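Local atomic coordinates of Myo-inositol-1-phosphate synthase-related protein (Thermotoga maritima MSB8, PDB entry 3CIN), a protein that binds nicotinamide-adenine-dinucleotide in a Rossmann-type domain and is related by sequence to the myo-inositol-1-phosphate synthase family. Residues V24-V29 with K80-D85; V355-A360 with R384-L389; K364-G367 with K372-P375. One frame throughout, in Å; residues are numbered along the deposited sequence.

Contact 1. Residues V24-V29 with K80-D85. With NAD (nicotinamide-adenine-dinucleotide), chain F.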
loop_
_atom_site.group_PDB
_atom_site.type_symbol
_atom_site.label_atom_id
_atom_site.label_comp_id
_atom_site.label_asym_id
_atom_site.label_seq_id
_atom_site.Cartn_x
_atom_site.Cartn_y
_atom_site.Cartn_z
ATOM N N VAL A 24 -15.892 -10.093 -20.640
ATOM C CA VAL A 24 -14.789 -11.058 -20.947
ATOM C C VAL A 24 -14.818 -11.500 -22.381
ATOM O O VAL A 24 -13.806 -11.430 -23.123
ATOM C CB VAL A 24 -14.786 -12.272 -20.008
ATOM C CG1 VAL A 24 -13.800 -13.322 -20.433
ATOM C CG2 VAL A 24 -14.450 -11.804 -18.553
ATOM N N ALA A 25 -15.987 -11.958 -22.801
ATOM C CA ALA A 25 -16.150 -12.417 -24.151
ATOM C C ALA A 25 -15.808 -11.376 -25.201
ATOM O O ALA A 25 -15.213 -11.683 -26.265
ATOM C CB ALA A 25 -17.579 -12.939 -24.362
ATOM N N SER A 26 -16.263 -10.145 -24.978
ATOM C CA SER A 26 -16.067 -9.108 -25.916
ATOM C C SER A 26 -14.591 -8.649 -25.939
ATOM O O SER A 26 -14.088 -8.267 -26.965
ATOM C CB SER A 26 -17.015 -7.963 -25.611
ATOM O OG SER A 26 -18.362 -8.360 -25.784
ATOM N N THR A 27 -13.899 -8.723 -24.809
ATOM C CA THR A 27 -12.481 -8.378 -24.779
ATOM C C THR A 27 -11.678 -9.464 -25.516
ATOM O O THR A 27 -10.748 -9.134 -26.262
ATOM C CB THR A 27 -12.014 -8.261 -23.364
ATOM O OG1 THR A 27 -12.780 -7.228 -22.738
ATOM C CG2 THR A 27 -10.530 -7.894 -23.303
ATOM N N PHE A 28 -12.042 -10.723 -25.318
ATOM C CA PHE A 28 -11.457 -11.868 -26.070
ATOM C C PHE A 28 -11.588 -11.635 -27.542
ATOM O O PHE A 28 -10.619 -11.744 -28.294
ATOM C CB PHE A 28 -12.183 -13.156 -25.655
ATOM C CG PHE A 28 -11.828 -14.367 -26.452
ATOM C CD1 PHE A 28 -10.535 -14.885 -26.469
ATOM C CD2 PHE A 28 -12.818 -15.042 -27.153
ATOM C CE1 PHE A 28 -10.238 -16.054 -27.149
ATOM C CE2 PHE A 28 -12.529 -16.207 -27.869
ATOM C CZ PHE A 28 -11.227 -16.690 -27.930
ATOM N N VAL A 29 -12.775 -11.244 -27.972
ATOM C CA VAL A 29 -13.014 -11.068 -29.415
ATOM C C VAL A 29 -12.249 -9.876 -29.959
ATOM O O VAL A 29 -11.607 -9.936 -31.031
ATOM C CB VAL A 29 -14.532 -11.021 -29.766
ATOM C CG1 VAL A 29 -14.781 -10.619 -31.236
ATOM C CG2 VAL A 29 -15.209 -12.405 -29.435
ATOM N N LYS A 80 -18.423 -3.553 -29.815
ATOM C CA LYS A 80 -18.167 -2.108 -29.800
ATOM C C LYS A 80 -18.735 -1.414 -28.574
ATOM O O LYS A 80 -18.225 -0.376 -28.181
ATOM C CB LYS A 80 -18.723 -1.451 -31.034
ATOM C CG LYS A 80 -18.345 -0.002 -31.266
ATOM C CD LYS A 80 -19.198 0.591 -32.381
ATOM C CE LYS A 80 -18.472 1.667 -33.206
ATOM N NZ LYS A 80 -17.235 2.235 -32.629
ATOM N N GLN A 81 -19.765 -1.971 -27.954
ATOM C CA GLN A 81 -20.264 -1.397 -26.721
ATOM C C GLN A 81 -19.217 -1.488 -25.641
ATOM O O GLN A 81 -19.221 -0.670 -24.753
ATOM C CB GLN A 81 -21.545 -2.094 -26.248
ATOM C CG GLN A 81 -22.740 -1.891 -27.177
ATOM C CD GLN A 81 -23.880 -2.884 -26.910
ATOM O OE1 GLN A 81 -24.033 -3.399 -25.796
ATOM N NE2 GLN A 81 -24.681 -3.164 -27.952
ATOM N N TYR A 82 -18.348 -2.506 -25.681
ATOM C CA TYR A 82 -17.293 -2.651 -24.665
ATOM C C TYR A 82 -15.962 -2.001 -25.077
ATOM O O TYR A 82 -15.245 -1.422 -24.233
ATOM C CB TYR A 82 -17.059 -4.144 -24.333
ATOM C CG TYR A 82 -18.265 -4.774 -23.706
ATOM C CD1 TYR A 82 -18.455 -4.747 -22.344
ATOM C CD2 TYR A 82 -19.218 -5.428 -24.480
ATOM C CE1 TYR A 82 -19.573 -5.297 -21.759
ATOM C CE2 TYR A 82 -20.344 -6.010 -23.896
ATOM C CZ TYR A 82 -20.508 -5.939 -22.517
ATOM O OH TYR A 82 -21.603 -6.498 -21.860
ATOM N N TRP A 83 -15.660 -2.078 -26.377
ATOM C CA TRP A 83 -14.420 -1.551 -26.965
ATOM C C TRP A 83 -14.735 -0.753 -28.194
ATOM O O TRP A 83 -14.932 -1.292 -29.290
ATOM C CB TRP A 83 -13.491 -2.717 -27.312
ATOM C CG TRP A 83 -13.103 -3.453 -26.127
ATOM C CD1 TRP A 83 -13.621 -4.630 -25.694
ATOM C CD2 TRP A 83 -12.129 -3.057 -25.169
ATOM N NE1 TRP A 83 -13.018 -5.007 -24.535
ATOM C CE2 TRP A 83 -12.102 -4.059 -24.178
ATOM C CE3 TRP A 83 -11.260 -1.965 -25.056
ATOM C CZ2 TRP A 83 -11.250 -4.020 -23.101
ATOM C CZ3 TRP A 83 -10.398 -1.922 -23.959
ATOM C CH2 TRP A 83 -10.412 -2.951 -22.997
ATOM N N ASN A 84 -14.826 0.560 -27.991
ATOM C CA ASN A 84 -15.349 1.472 -28.995
ATOM C C ASN A 84 -14.492 1.532 -30.262
ATOM O O ASN A 84 -14.952 2.003 -31.298
ATOM C CB ASN A 84 -15.450 2.862 -28.375
ATOM C CG ASN A 84 -16.109 3.849 -29.280
ATOM O OD1 ASN A 84 -15.465 4.756 -29.791
ATOM N ND2 ASN A 84 -17.396 3.669 -29.505
ATOM N N ASP A 85 -13.243 1.071 -30.156
ATOM C CA ASP A 85 -12.301 1.094 -31.291
ATOM C C ASP A 85 -12.580 -0.016 -32.333
ATOM O O ASP A 85 -12.132 0.052 -33.487
ATOM C CB ASP A 85 -10.829 1.132 -30.800
ATOM C CG ASP A 85 -10.471 0.017 -29.791
ATOM O OD1 ASP A 85 -11.322 -0.415 -28.981
ATOM O OD2 ASP A 85 -9.292 -0.396 -29.780
HETATM P PA NAD F . -20.636 -9.874 -17.866
HETATM O O1A NAD F . -20.060 -8.632 -18.491
HETATM O O2A NAD F . -21.879 -9.580 -17.084
HETATM O O5B NAD F . -21.040 -10.801 -19.065
HETATM C C5B NAD F . -21.856 -11.951 -18.855
HETATM C C4B NAD F . -22.670 -12.161 -20.120
HETATM O O4B NAD F . -23.319 -13.420 -20.043
HETATM C C3B NAD F . -23.753 -11.118 -20.368
HETATM O O3B NAD F . -23.770 -10.708 -21.726
HETATM C C2B NAD F . -25.042 -11.853 -20.020
HETATM O O2B NAD F . -26.171 -11.263 -20.605
HETATM C C1B NAD F . -24.690 -13.249 -20.484
HETATM N N9A NAD F . -25.486 -14.328 -19.893
HETATM C C8A NAD F . -25.886 -14.378 -18.562
HETATM N N7A NAD F . -26.482 -15.606 -18.378
HETATM C C5A NAD F . -26.458 -16.272 -19.579
HETATM C C6A NAD F . -26.998 -17.493 -19.990
HETATM N N6A NAD F . -27.629 -18.352 -19.128
HETATM N N1A NAD F . -26.749 -17.887 -21.290
HETATM C C2A NAD F . -26.064 -17.055 -22.157
HETATM N N3A NAD F . -25.596 -15.811 -21.789
HETATM C C4A NAD F . -25.814 -15.451 -20.508
HETATM O O3 NAD F . -19.559 -10.617 -16.990
HETATM P PN NAD F . -18.026 -10.762 -17.333
HETATM O O1N NAD F . -17.278 -9.756 -16.524
HETATM O O2N NAD F . -17.826 -10.927 -18.803
HETATM O O5D NAD F . -17.695 -12.151 -16.627
HETATM C C5D NAD F . -18.127 -13.361 -17.206
HETATM C C4D NAD F . -17.933 -14.533 -16.251
HETATM O O4D NAD F . -16.558 -14.745 -16.084
HETATM C C3D NAD F . -18.543 -14.375 -14.867
HETATM O O3D NAD F . -19.067 -15.649 -14.413
HETATM C C2D NAD F . -17.318 -14.045 -14.029
HETATM O O2D NAD F . -17.471 -14.459 -12.668
HETATM C C1D NAD F . -16.285 -14.910 -14.718
HETATM N N1N NAD F . -14.914 -14.490 -14.438
HETATM C C2N NAD F . -14.511 -13.264 -14.781
HETATM C C3N NAD F . -13.150 -12.971 -14.495
HETATM C C7N NAD F . -12.600 -11.750 -15.077
HETATM O O7N NAD F . -13.485 -10.951 -15.745
HETATM N N7N NAD F . -11.293 -11.472 -14.946
HETATM C C4N NAD F . -12.303 -13.875 -13.886
HETATM C C5N NAD F . -12.754 -15.115 -13.537
HETATM C C6N NAD F . -14.088 -15.412 -13.848
#
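The chi1 of -60° in Thr27 sets OG1 anti to its carbonyl carbon and beside the backbone N, and the first torsion of Trp83 places CG likewise in its own residue, bringing the NE1 edge of the indole to segment 24-29 of helix 23-36. Trp83 NE1 there donates a hydrogen bond to Thr27 OG1 at 2.9 Å. The N-H...O angle of 153° is moderately bent, yet the oxygen lies only 7° out of the indole plane, so the approach is to the ring's edge. Thr27 OG1 is also hydrogen-bonded to Tyr23 O one turn back; the hydroxyl thus joins the helix backbone to the indole, and the two bonds together fix its rotation. The methyl of Thr27 adds an apolar touch, CG2 lying 3.9 Å from Trp83 CZ2.

One residue earlier on each segment, Ser26 faces Tyr82. The ring atom Tyr82 CD2 comes to 3.3 Å from Ser26 OG and to 3.5 Å from Ser26 CB, an approach oblique to the ring. This is packing, since the serine hydroxyl has its hydrogen bonds with Gly22 O and Gln21 NE2, while Tyr82 OH is bonded to Lys70 NZ.

At the start of the segment, Val24 N donates to NAD O2N over 2.8 Å in a nearly straight bond. A backbone amide near the N-terminus of the first helix holding the dinucleotide's phosphate is characteristic of the Rossmann fold, consistent with a GxGxxA-like sequence that includes Gly20, Gly22 and Ala25. Helix 23-36 follows strand 14-19 of the parallel sheet and rests on it through Ala25, Phe28 and Val29 against Ile18; the end of helix 75-82 lies beside it, helix 328-348 meets Val24 and Phe28, and Phe313 of a second subunit packs on Thr27.

Contact 2. Residues V355-A360 with R384-L389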
loop_
_atom_site.group_PDB
_atom_site.type_symbol
_atom_site.label_atom_id
_atom_site.label_comp_id
_atom_site.label_asym_id
_atom_site.label_seq_id
_atom_site.Cartn_x
_atom_site.Cartn_y
_atom_site.Cartn_z
ATOM N N VAL A 355 -8.448 -32.013 -17.966
ATOM C CA VAL A 355 -6.989 -32.061 -18.166
ATOM C C VAL A 355 -6.296 -31.188 -17.072
ATOM O O VAL A 355 -6.080 -30.007 -17.240
ATOM C CB VAL A 355 -6.631 -31.571 -19.599
ATOM C CG1 VAL A 355 -5.132 -31.654 -19.869
ATOM C CG2 VAL A 355 -7.438 -32.386 -20.657
ATOM N N TYR A 356 -5.863 -31.839 -15.985
ATOM C CA TYR A 356 -5.234 -31.101 -14.877
ATOM C C TYR A 356 -3.998 -30.273 -15.264
ATOM O O TYR A 356 -3.855 -29.183 -14.787
ATOM C CB TYR A 356 -4.885 -32.061 -13.764
ATOM C CG TYR A 356 -4.222 -31.417 -12.588
ATOM C CD1 TYR A 356 -4.939 -30.544 -11.751
ATOM C CD2 TYR A 356 -2.899 -31.684 -12.271
ATOM C CE1 TYR A 356 -4.324 -30.001 -10.611
ATOM C CE2 TYR A 356 -2.268 -31.107 -11.174
ATOM C CZ TYR A 356 -2.990 -30.259 -10.353
ATOM O OH TYR A 356 -2.411 -29.715 -9.215
ATOM N N PRO A 357 -3.095 -30.779 -16.131
ATOM C CA PRO A 357 -1.901 -29.979 -16.493
ATOM C C PRO A 357 -2.257 -28.613 -17.062
ATOM O O PRO A 357 -1.561 -27.643 -16.765
ATOM C CB PRO A 357 -1.203 -30.856 -17.538
ATOM C CG PRO A 357 -1.586 -32.268 -17.120
ATOM C CD PRO A 357 -3.015 -32.156 -16.689
ATOM N N VAL A 358 -3.370 -28.535 -17.780
ATOM C CA VAL A 358 -3.908 -27.235 -18.231
ATOM C C VAL A 358 -4.608 -26.465 -17.104
ATOM O O VAL A 358 -4.328 -25.296 -16.848
ATOM C CB VAL A 358 -4.825 -27.423 -19.430
ATOM C CG1 VAL A 358 -5.521 -26.130 -19.859
ATOM C CG2 VAL A 358 -4.014 -27.956 -20.648
ATOM N N ASN A 359 -5.542 -27.120 -16.423
ATOM C CA ASN A 359 -6.323 -26.486 -15.375
ATOM C C ASN A 359 -5.415 -25.896 -14.311
ATOM O O ASN A 359 -5.703 -24.814 -13.818
ATOM C CB ASN A 359 -7.264 -27.484 -14.688
ATOM C CG ASN A 359 -8.252 -28.100 -15.653
ATOM O OD1 ASN A 359 -8.677 -27.447 -16.640
ATOM N ND2 ASN A 359 -8.770 -29.273 -15.250
ATOM N N ALA A 360 -4.393 -26.630 -13.916
ATOM C CA ALA A 360 -3.552 -26.161 -12.800
ATOM C C ALA A 360 -2.927 -24.776 -13.000
ATOM O O ALA A 360 -2.656 -24.057 -12.014
ATOM C CB ALA A 360 -2.489 -27.178 -12.508
ATOM N N ARG A 384 3.623 -26.274 -19.873
ATOM C CA ARG A 384 4.489 -26.229 -21.090
ATOM C C ARG A 384 4.839 -27.642 -21.581
ATOM O O ARG A 384 4.754 -27.939 -22.766
ATOM C CB ARG A 384 5.733 -25.417 -20.865
ATOM C CG ARG A 384 5.498 -23.923 -20.590
ATOM C CD ARG A 384 6.821 -23.161 -20.497
ATOM N NE ARG A 384 7.605 -23.225 -21.732
ATOM C CZ ARG A 384 7.451 -22.407 -22.770
ATOM N NH1 ARG A 384 6.596 -21.386 -22.721
ATOM N NH2 ARG A 384 8.190 -22.586 -23.850
ATOM N N ILE A 385 5.211 -28.531 -20.670
ATOM C CA ILE A 385 5.590 -29.877 -21.060
ATOM C C ILE A 385 4.397 -30.581 -21.695
ATOM O O ILE A 385 4.561 -31.245 -22.685
ATOM C CB ILE A 385 6.117 -30.690 -19.872
ATOM C CG1 ILE A 385 7.472 -30.136 -19.428
ATOM C CG2 ILE A 385 6.299 -32.189 -20.265
ATOM C CD1 ILE A 385 7.850 -30.481 -17.954
ATOM N N TRP A 386 3.213 -30.435 -21.116
ATOM C CA TRP A 386 1.979 -31.038 -21.683
ATOM C C TRP A 386 1.742 -30.555 -23.115
ATOM O O TRP A 386 1.318 -31.338 -23.998
ATOM C CB TRP A 386 0.765 -30.681 -20.811
ATOM C CG TRP A 386 -0.534 -31.278 -21.329
ATOM C CD1 TRP A 386 -1.076 -32.502 -21.015
ATOM C CD2 TRP A 386 -1.416 -30.683 -22.286
ATOM N NE1 TRP A 386 -2.238 -32.688 -21.704
ATOM C CE2 TRP A 386 -2.484 -31.566 -22.467
ATOM C CE3 TRP A 386 -1.419 -29.463 -22.977
ATOM C CZ2 TRP A 386 -3.533 -31.301 -23.371
ATOM C CZ3 TRP A 386 -2.445 -29.207 -23.854
ATOM C CH2 TRP A 386 -3.476 -30.116 -24.051
ATOM N N ALA A 387 2.024 -29.280 -23.356
ATOM C CA ALA A 387 1.755 -28.627 -24.642
ATOM C C ALA A 387 2.778 -28.967 -25.678
ATOM O O ALA A 387 2.658 -28.503 -26.800
ATOM C CB ALA A 387 1.701 -27.097 -24.479
ATOM N N GLY A 388 3.815 -29.715 -25.315
ATOM C CA GLY A 388 4.919 -30.043 -26.240
ATOM C C GLY A 388 5.992 -28.976 -26.378
ATOM O O GLY A 388 6.708 -28.931 -27.370
ATOM N N LEU A 389 6.140 -28.124 -25.385
ATOM C CA LEU A 389 7.150 -27.087 -25.406
ATOM C C LEU A 389 8.259 -27.416 -24.450
ATOM O O LEU A 389 8.091 -28.282 -23.599
ATOM C CB LEU A 389 6.530 -25.744 -25.033
ATOM C CG LEU A 389 5.321 -25.322 -25.866
ATOM C CD1 LEU A 389 4.656 -24.101 -25.241
ATOM C CD2 LEU A 389 5.692 -25.036 -27.324
#
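The first turn of helix 356-362 faces the last turn of helix 376-386, with the backbones closest at Pro357 and Trp386, whose CA atoms are 6.6 Å apart. A single side chain, the indole of Trp386, bridges this gap. With CG anti to the backbone N (chi1 -180°), it extends from its helix toward the other segment and meets three residues there. Val358 CG2 sits over the six-membered ring, 3.8 Å from its centroid and 14° off the normal, which qualifies as a CH-pi contact. Val355 CG1 approaches obliquely from the same side of the ring plane, near the pyrrole nitrogen, 3.6 Å from Trp386 NE1. Pro357 packs at the root of the side chain, its CB 3.8 Å from Trp386 CB.

Both segments are helix ends. Val355 occupies the N-cap position, and Asn359 N donates to Val355 O at 3.0 Å. At the other end the chain leaves the helix through a Schellman motif, in which Gly388 takes a positive phi of 83° and Leu389 N returns to Arg384 O at 3.0 Å. The contact therefore joins the beginning of one helix to the C-terminal turn of the next, beside strand 353-354 of the parallel sheet.

The polar atom of the indole, NE1, donates to Glu351 OE1, and Arg349 makes a cation-pi contact with the ring. Leu342, Ile345 and Ala346 of helix 328-348 pack on Trp386 as well, while Val355 and Val358 also rest on Phe217 of strand 214-217.

Contact 3. Residues K364-G367 with K372-P375. With MG (magnesium ion), chain E.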
loop_
_atom_site.group_PDB
_atom_site.type_symbol
_atom_site.label_atom_id
_atom_site.label_comp_id
_atom_site.label_asym_id
_atom_site.label_seq_id
_atom_site.Cartn_x
_atom_site.Cartn_y
_atom_site.Cartn_z
ATOM N N LYS A 364 -8.312 -21.084 -11.213
ATOM C CA LYS A 364 -8.100 -21.037 -9.796
ATOM C C LYS A 364 -8.763 -22.107 -8.986
ATOM O O LYS A 364 -8.392 -22.258 -7.855
ATOM C CB LYS A 364 -8.277 -19.676 -9.186
ATOM C CG LYS A 364 -9.501 -18.937 -9.496
ATOM C CD LYS A 364 -9.467 -17.636 -8.721
ATOM C CE LYS A 364 -10.720 -16.843 -8.856
ATOM N NZ LYS A 364 -10.687 -15.971 -10.062
ATOM N N ASN A 365 -9.662 -22.911 -9.567
ATOM C CA ASN A 365 -10.099 -24.148 -8.938
ATOM C C ASN A 365 -9.883 -25.255 -9.915
ATOM O O ASN A 365 -10.825 -25.635 -10.595
ATOM C CB ASN A 365 -11.581 -24.016 -8.587
ATOM C CG ASN A 365 -12.154 -25.215 -7.894
ATOM O OD1 ASN A 365 -11.458 -26.156 -7.497
ATOM N ND2 ASN A 365 -13.504 -25.216 -7.785
ATOM N N PRO A 366 -8.634 -25.729 -10.068
ATOM C CA PRO A 366 -8.360 -26.670 -11.120
ATOM C C PRO A 366 -9.014 -28.030 -10.955
ATOM O O PRO A 366 -8.851 -28.682 -9.942
ATOM C CB PRO A 366 -6.834 -26.810 -11.075
ATOM C CG PRO A 366 -6.479 -26.527 -9.669
ATOM C CD PRO A 366 -7.413 -25.403 -9.303
ATOM N N GLY A 367 -9.694 -28.502 -11.988
ATOM C CA GLY A 367 -10.287 -29.792 -11.939
ATOM C C GLY A 367 -9.261 -30.884 -12.161
ATOM O O GLY A 367 -8.184 -30.603 -12.741
ATOM N N LYS A 372 -5.759 -30.462 -6.570
ATOM C CA LYS A 372 -5.767 -29.187 -5.888
ATOM C C LYS A 372 -4.781 -28.199 -6.520
ATOM O O LYS A 372 -4.008 -28.555 -7.425
ATOM C CB LYS A 372 -5.466 -29.341 -4.413
ATOM C CG LYS A 372 -4.110 -29.830 -4.112
ATOM C CD LYS A 372 -3.785 -29.747 -2.618
ATOM C CE LYS A 372 -2.308 -29.815 -2.407
ATOM N NZ LYS A 372 -1.689 -30.803 -3.352
ATOM N N ASN A 373 -4.842 -26.951 -6.067
ATOM C CA ASN A 373 -3.912 -25.949 -6.535
ATOM C C ASN A 373 -2.466 -26.315 -6.096
ATOM O O ASN A 373 -2.252 -26.814 -5.003
ATOM C CB ASN A 373 -4.261 -24.601 -5.969
ATOM C CG ASN A 373 -5.392 -23.940 -6.694
ATOM O OD1 ASN A 373 -5.245 -23.476 -7.846
ATOM N ND2 ASN A 373 -6.490 -23.874 -6.047
ATOM N N ILE A 374 -1.515 -25.973 -6.967
ATOM C CA ILE A 374 -0.063 -26.060 -6.715
ATOM C C ILE A 374 0.517 -24.661 -7.017
ATOM O O ILE A 374 -0.139 -23.865 -7.675
ATOM C CB ILE A 374 0.624 -27.145 -7.561
ATOM C CG1 ILE A 374 0.345 -26.957 -9.059
ATOM C CG2 ILE A 374 0.155 -28.526 -7.088
ATOM C CD1 ILE A 374 1.154 -27.874 -9.939
ATOM N N PRO A 375 1.751 -24.367 -6.541
ATOM C CA PRO A 375 2.375 -23.128 -6.991
ATOM C C PRO A 375 2.335 -22.969 -8.511
ATOM O O PRO A 375 2.657 -23.874 -9.236
ATOM C CB PRO A 375 3.805 -23.256 -6.493
ATOM C CG PRO A 375 3.611 -23.998 -5.232
ATOM C CD PRO A 375 2.634 -25.068 -5.610
HETATM MG MG MG E . -9.813 -29.626 -8.012
HETATM O O HOH W 1 -9.431 -27.441 -7.132
HETATM O O HOH W 2 -10.731 -29.877 -5.889
#
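The loop between helices 356-362 and 376-386 folds round a magnesium ion, and the contact of 364-367 with 372-375 joins the part of the loop that carries the ligand Pro366 to the part that follows the ligand Glu371. Its one direct hydrogen bond runs from Asn373 ND2 to Lys364 O at 3.1 Å, with an N-H...O angle of 158°. The acceptor lies near the plane of the amide, whereas the donor stands 36° above the carbonyl plane of Lys364. Asn373 reaches this position with chi1 at -79°, which turns its amide back toward the other segment. The Asn373 and Pro366 side chains cross at about a right angle, with Asn373 OD1 3.2 Å from Pro366 CD; OD1 also takes a weak hydrogen bond from Arg376 NH2. Farther along the proline ring, Pro366 CG packs against Lys372 O at 3.9 Å.

Beyond the ring, Pro366 O points to the magnesium ion and binds it at 2.4 Å. Two waters are ligands of the ion too, and Asn201 OD1, Pro368 O and Glu371 O complete six oxygens. Asn365 OD1 is 3.9 Å from the ion, beyond the first shell; one of the waters is modelled unusually close to this oxygen, so its bonding there is doubtful. Asn201 has a further hold on this segment, its ND2 being hydrogen-bonded to Asn365 O.

Three of the four protein ligands are main-chain carbonyls and the fourth is the Asn201 amide oxygen, so none of them is a charged side-chain atom, and the path of the backbone sets most of the protein ligands. Bound magnesium would be expected to polarise the Pro366 carbonyl.

Contacts 2 and 3 adjoin, their centres 13 Å apart, and contact 3 is nested in the loop that contact 2 closes. Two probable hydrogen bonds tie them: Tyr356 OH to Lys372 O at 2.7 Å and Asn359 ND2 to Gly367 O at 2.9 Å. The first helical turn of contact 2 is thus bonded to both segments of contact 3, with the Pro357 side chain about 11 Å from the ion. Contact 1 lies across the chain's centre from contact 3, 29 Å between centres. NAD approaches both: Val24 of contact 1 binds its phosphate oxygen, while the Lys364 side chain of contact 3, in one of its two modelled conformers, comes within about 4 Å of the dinucleotide.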